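Local structure of proteasome assembly chaperone family protein (Pyrococcus furiosus, 3VR0) at residues C[46-58]-C[236-248]. The protein acts as a proteasome activator in archaea, although it is a homologue of proteasome assembly chaperones. Residues are numbered along the deposited sequence; the frame is centred on the assembly and turned at random.
Sequences GKLAAEHLIQELK and GLEIDMTALDERA
A buried histidine, H52, reaches from helix 46-57 to the main chain just ahead of helix 242-248 and gives its ring N-H to a backbone carbonyl: NE2 lies 2.8 Å from O of D240, with an N-H...O angle of 148°. The carbonyl oxygen sits near the ring plane, whereas the donor is tilted somewhat from the carbonyl plane. With CG anti to the backbone N (chi1 -172°), the imidazole is directed to the segment 236-248, and both its faces are covered. CG of L244 lies over one face, 4.1 Å from the ring centroid, in a CH-pi contact; CG of E56, one turn further along the same helix, lies over the other. At the edge, SD of M241 approaches CD2 of H52 at 4.0 Å, a sulfur-aromatic contact. The one hydrogen bond and the contacts over both faces probably restrict the ring's rotation. Were H52 an alanine, the carbonyl of D240 would probably lose this donor and a gap would open between L244 and E56.

Van der Waals contacts extend the interface on either side. Toward the C-terminal end of helix 46-57, CG2 of I239 rests 3.9 Å from CG of E56, and its CD1 meets CD2 of L57, also at 3.9 Å. At the other end the extended R247 lays one guanidinium face on L48, whose CD2 is 3.6 Å from NH1. Helix 221-235 flanks this layer, touching H52 through L228 and L48 through A224, while A50, L53 and I54 pack on strand 102-107. The contact thus joins a sheet-covering helix of the PAC2-family α/β fold to the first turns of its C-terminal helix, part of a predicted coiled coil, in a splayed, roughly antiparallel pair, the short axes at 143°.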
loop_
_atom_site.group_PDB
_atom_site.type_symbol
_atom_site.label_atom_id
_atom_site.label_comp_id
_atom_site.label_asym_id
_atom_site.label_seq_id
_atom_site.Cartn_x
_atom_site.Cartn_y
_atom_site.Cartn_z
ATOM N N GLY C 46 -20.553 -15.499 10.281
ATOM C CA GLY C 46 -21.404 -14.313 10.110
ATOM C C GLY C 46 -22.155 -14.385 8.799
ATOM O O GLY C 46 -23.346 -14.112 8.750
ATOM N N LYS C 47 -21.464 -14.772 7.733
ATOM C CA LYS C 47 -22.093 -14.886 6.428
ATOM C C LYS C 47 -23.227 -15.927 6.333
ATOM O O LYS C 47 -24.291 -15.632 5.790
ATOM C CB LYS C 47 -21.064 -15.131 5.343
ATOM C CG LYS C 47 -21.705 -15.228 3.968
ATOM C CD LYS C 47 -20.663 -15.391 2.884
ATOM C CE LYS C 47 -21.317 -15.373 1.502
ATOM N NZ LYS C 47 -20.355 -14.869 0.490
ATOM N N LEU C 48 -22.988 -17.145 6.830
ATOM C CA LEU C 48 -24.018 -18.194 6.823
ATOM C C LEU C 48 -25.212 -17.762 7.615
ATOM O O LEU C 48 -26.329 -17.925 7.176
ATOM C CB LEU C 48 -23.518 -19.505 7.431
ATOM C CG LEU C 48 -22.599 -20.357 6.574
ATOM C CD1 LEU C 48 -22.114 -21.476 7.468
ATOM C CD2 LEU C 48 -23.339 -20.917 5.376
ATOM N N ALA C 49 -24.940 -17.229 8.787
ATOM C CA ALA C 49 -25.935 -16.673 9.669
ATOM C C ALA C 49 -26.763 -15.596 8.921
ATOM O O ALA C 49 -27.982 -15.682 8.908
ATOM C CB ALA C 49 -25.289 -16.115 10.881
ATOM N N ALA C 50 -26.115 -14.618 8.282
ATOM C CA ALA C 50 -26.865 -13.557 7.600
ATOM C C ALA C 50 -27.669 -14.063 6.418
ATOM O O ALA C 50 -28.827 -13.658 6.255
ATOM C CB ALA C 50 -25.959 -12.371 7.170
ATOM N N GLU C 51 -27.077 -14.950 5.612
ATOM C CA GLU C 51 -27.780 -15.516 4.454
ATOM C C GLU C 51 -29.003 -16.327 4.874
ATOM O O GLU C 51 -30.055 -16.281 4.217
ATOM C CB GLU C 51 -26.886 -16.386 3.612
ATOM C CG GLU C 51 -25.860 -15.592 2.795
ATOM C CD GLU C 51 -24.943 -16.520 2.034
ATOM O OE1 GLU C 51 -24.691 -17.643 2.522
ATOM O OE2 GLU C 51 -24.508 -16.158 0.931
ATOM N N HIS C 52 -28.869 -17.053 5.973
ATOM C CA HIS C 52 -29.975 -17.836 6.457
ATOM C C HIS C 52 -31.064 -16.899 6.945
ATOM O O HIS C 52 -32.245 -17.150 6.728
ATOM C CB HIS C 52 -29.569 -18.782 7.585
ATOM C CG HIS C 52 -30.658 -19.730 7.958
ATOM N ND1 HIS C 52 -31.250 -20.573 7.039
ATOM C CD2 HIS C 52 -31.295 -19.943 9.130
ATOM C CE1 HIS C 52 -32.197 -21.276 7.634
ATOM N NE2 HIS C 52 -32.235 -20.924 8.907
ATOM N N LEU C 53 -30.658 -15.813 7.598
ATOM C CA LEU C 53 -31.620 -14.836 8.064
ATOM C C LEU C 53 -32.308 -14.142 6.879
ATOM O O LEU C 53 -33.524 -14.004 6.877
ATOM C CB LEU C 53 -31.006 -13.853 9.048
ATOM C CG LEU C 53 -31.906 -12.812 9.710
ATOM C CD1 LEU C 53 -32.954 -13.445 10.684
ATOM C CD2 LEU C 53 -30.992 -11.833 10.445
ATOM N N ILE C 54 -31.549 -13.752 5.865
ATOM C CA ILE C 54 -32.137 -13.202 4.648
ATOM C C ILE C 54 -33.250 -14.126 4.142
ATOM O O ILE C 54 -34.380 -13.671 3.895
ATOM C CB ILE C 54 -31.109 -13.019 3.482
ATOM C CG1 ILE C 54 -29.906 -12.122 3.859
ATOM C CG2 ILE C 54 -31.785 -12.589 2.196
ATOM C CD1 ILE C 54 -30.234 -10.908 4.342
ATOM N N GLN C 55 -32.889 -15.397 3.941
ATOM C CA GLN C 55 -33.796 -16.406 3.352
ATOM C C GLN C 55 -35.053 -16.648 4.143
ATOM O O GLN C 55 -36.114 -16.635 3.579
ATOM C CB GLN C 55 -33.107 -17.751 3.114
ATOM C CG GLN C 55 -32.059 -17.706 2.047
ATOM C CD GLN C 55 -32.621 -17.186 0.723
ATOM O OE1 GLN C 55 -32.158 -16.153 0.202
ATOM N NE2 GLN C 55 -33.638 -17.893 0.173
ATOM N N GLU C 56 -34.925 -16.848 5.446
ATOM C CA GLU C 56 -36.087 -17.169 6.275
ATOM C C GLU C 56 -37.037 -15.985 6.450
ATOM O O GLU C 56 -38.233 -16.172 6.638
ATOM C CB GLU C 56 -35.648 -17.712 7.630
ATOM C CG GLU C 56 -34.851 -19.026 7.497
ATOM C CD GLU C 56 -35.647 -20.099 6.724
ATOM O OE1 GLU C 56 -36.825 -20.284 7.069
ATOM O OE2 GLU C 56 -35.105 -20.727 5.777
ATOM N N LEU C 57 -36.502 -14.768 6.396
ATOM C CA LEU C 57 -37.324 -13.606 6.596
ATOM C C LEU C 57 -37.847 -13.112 5.253
ATOM O O LEU C 57 -38.661 -12.198 5.203
ATOM C CB LEU C 57 -36.508 -12.513 7.275
ATOM C CG LEU C 57 -36.168 -12.659 8.754
ATOM C CD1 LEU C 57 -35.487 -11.414 9.174
ATOM C CD2 LEU C 57 -37.383 -12.919 9.657
ATOM N N LYS C 58 -37.346 -13.684 4.163
ATOM C CA LYS C 58 -37.673 -13.180 2.823
ATOM C C LYS C 58 -37.319 -11.684 2.701
ATOM O O LYS C 58 -38.016 -10.906 2.027
ATOM C CB LYS C 58 -39.152 -13.453 2.482
ATOM C CG LYS C 58 -39.474 -14.969 2.218
ATOM C CD LYS C 58 -40.903 -15.148 1.643
ATOM C CE LYS C 58 -41.633 -16.380 2.254
ATOM N NZ LYS C 58 -42.657 -15.930 3.275
ATOM N N GLY C 236 -36.463 -11.076 19.016
ATOM C CA GLY C 236 -37.818 -11.553 19.311
ATOM C C GLY C 236 -38.373 -12.359 18.155
ATOM O O GLY C 236 -39.582 -12.428 17.957
ATOM N N LEU C 237 -37.504 -12.990 17.380
ATOM C CA LEU C 237 -37.969 -13.715 16.201
ATOM C C LEU C 237 -37.702 -15.171 16.379
ATOM O O LEU C 237 -36.740 -15.542 17.048
ATOM C CB LEU C 237 -37.224 -13.256 14.943
ATOM C CG LEU C 237 -37.405 -11.789 14.576
ATOM C CD1 LEU C 237 -36.311 -11.415 13.612
ATOM C CD2 LEU C 237 -38.829 -11.493 14.017
ATOM N N GLU C 238 -38.526 -16.003 15.750
ATOM C CA GLU C 238 -38.248 -17.430 15.724
ATOM C C GLU C 238 -38.091 -17.860 14.291
ATOM O O GLU C 238 -38.929 -17.609 13.447
ATOM C CB GLU C 238 -39.308 -18.239 16.500
ATOM C CG GLU C 238 -39.403 -17.809 17.995
ATOM C CD GLU C 238 -40.338 -18.682 18.840
ATOM O OE1 GLU C 238 -41.086 -18.090 19.668
ATOM O OE2 GLU C 238 -40.312 -19.943 18.684
ATOM N N ILE C 239 -36.960 -18.473 14.008
ATOM C CA ILE C 239 -36.599 -18.735 12.641
ATOM C C ILE C 239 -36.291 -20.205 12.615
ATOM O O ILE C 239 -35.704 -20.721 13.554
ATOM C CB ILE C 239 -35.419 -17.796 12.215
ATOM C CG1 ILE C 239 -35.993 -16.584 11.488
ATOM C CG2 ILE C 239 -34.453 -18.434 11.291
ATOM C CD1 ILE C 239 -36.281 -15.436 12.383
ATOM N N ASP C 240 -36.729 -20.874 11.566
ATOM C CA ASP C 240 -36.451 -22.278 11.410
ATOM C C ASP C 240 -34.958 -22.477 11.052
ATOM O O ASP C 240 -34.507 -22.024 10.005
ATOM C CB ASP C 240 -37.376 -22.896 10.335
ATOM C CG ASP C 240 -37.253 -24.409 10.258
ATOM O OD1 ASP C 240 -36.644 -24.994 11.188
ATOM O OD2 ASP C 240 -37.743 -25.018 9.277
ATOM N N MET C 241 -34.225 -23.177 11.917
ATOM C CA MET C 241 -32.780 -23.470 11.733
ATOM C C MET C 241 -32.433 -24.764 10.963
ATOM O O MET C 241 -31.254 -25.124 10.839
ATOM C CB MET C 241 -32.070 -23.474 13.095
ATOM C CG MET C 241 -32.245 -22.180 13.881
ATOM S SD MET C 241 -31.429 -20.767 13.035
ATOM C CE MET C 241 -31.704 -19.538 14.281
ATOM N N THR C 242 -33.452 -25.429 10.423
ATOM C CA THR C 242 -33.287 -26.730 9.757
ATOM C C THR C 242 -32.151 -26.751 8.750
ATOM O O THR C 242 -31.252 -27.595 8.847
ATOM C CB THR C 242 -34.595 -27.196 9.050
ATOM O OG1 THR C 242 -35.627 -27.397 10.027
ATOM C CG2 THR C 242 -34.367 -28.499 8.275
ATOM N N ALA C 243 -32.181 -25.837 7.788
ATOM C CA ALA C 243 -31.229 -25.889 6.688
ATOM C C ALA C 243 -29.775 -25.784 7.181
ATOM O O ALA C 243 -28.859 -26.316 6.539
ATOM C CB ALA C 243 -31.540 -24.836 5.660
ATOM N N LEU C 244 -29.569 -25.132 8.326
ATOM C CA LEU C 244 -28.231 -24.997 8.890
ATOM C C LEU C 244 -27.804 -26.317 9.534
ATOM O O LEU C 244 -26.728 -26.823 9.209
ATOM C CB LEU C 244 -28.127 -23.812 9.870
ATOM C CG LEU C 244 -28.071 -22.354 9.341
ATOM C CD1 LEU C 244 -28.131 -21.344 10.470
ATOM C CD2 LEU C 244 -26.864 -22.085 8.460
ATOM N N ASP C 245 -28.658 -26.879 10.404
ATOM C CA ASP C 245 -28.525 -28.271 10.926
ATOM C C ASP C 245 -28.077 -29.245 9.863
ATOM O O ASP C 245 -27.126 -29.983 10.064
ATOM C CB ASP C 245 -29.850 -28.826 11.467
ATOM C CG ASP C 245 -30.387 -28.060 12.655
ATOM O OD1 ASP C 245 -29.595 -27.608 13.530
ATOM O OD2 ASP C 245 -31.637 -27.919 12.703
ATOM N N GLU C 246 -28.788 -29.240 8.741
ATOM C CA GLU C 246 -28.498 -30.122 7.630
ATOM C C GLU C 246 -27.143 -29.876 6.988
ATOM O O GLU C 246 -26.505 -30.815 6.504
ATOM C CB GLU C 246 -29.591 -30.022 6.578
ATOM C CG GLU C 246 -30.862 -30.778 6.963
ATOM C CD GLU C 246 -31.971 -30.599 5.943
ATOM O OE1 GLU C 246 -33.073 -31.174 6.135
ATOM O OE2 GLU C 246 -31.731 -29.889 4.939
ATOM N N ARG C 247 -26.697 -28.622 6.975
ATOM C CA ARG C 247 -25.367 -28.329 6.438
ATOM C C ARG C 247 -24.283 -28.735 7.443
ATOM O O ARG C 247 -23.243 -29.242 7.049
ATOM C CB ARG C 247 -25.231 -26.854 6.048
ATOM C CG ARG C 247 -23.980 -26.519 5.242
ATOM C CD ARG C 247 -24.030 -25.080 4.784
ATOM N NE ARG C 247 -22.962 -24.743 3.835
ATOM C CZ ARG C 247 -23.085 -23.824 2.875
ATOM N NH1 ARG C 247 -24.229 -23.163 2.725
ATOM N NH2 ARG C 247 -22.072 -23.574 2.053
ATOM N N ALA C 248 -24.525 -28.522 8.734
ATOM C CA ALA C 248 -23.562 -28.946 9.742
ATOM C C ALA C 248 -23.377 -30.469 9.719
ATOM O O ALA C 248 -22.248 -30.955 9.782
ATOM C CB ALA C 248 -23.967 -28.471 11.125
#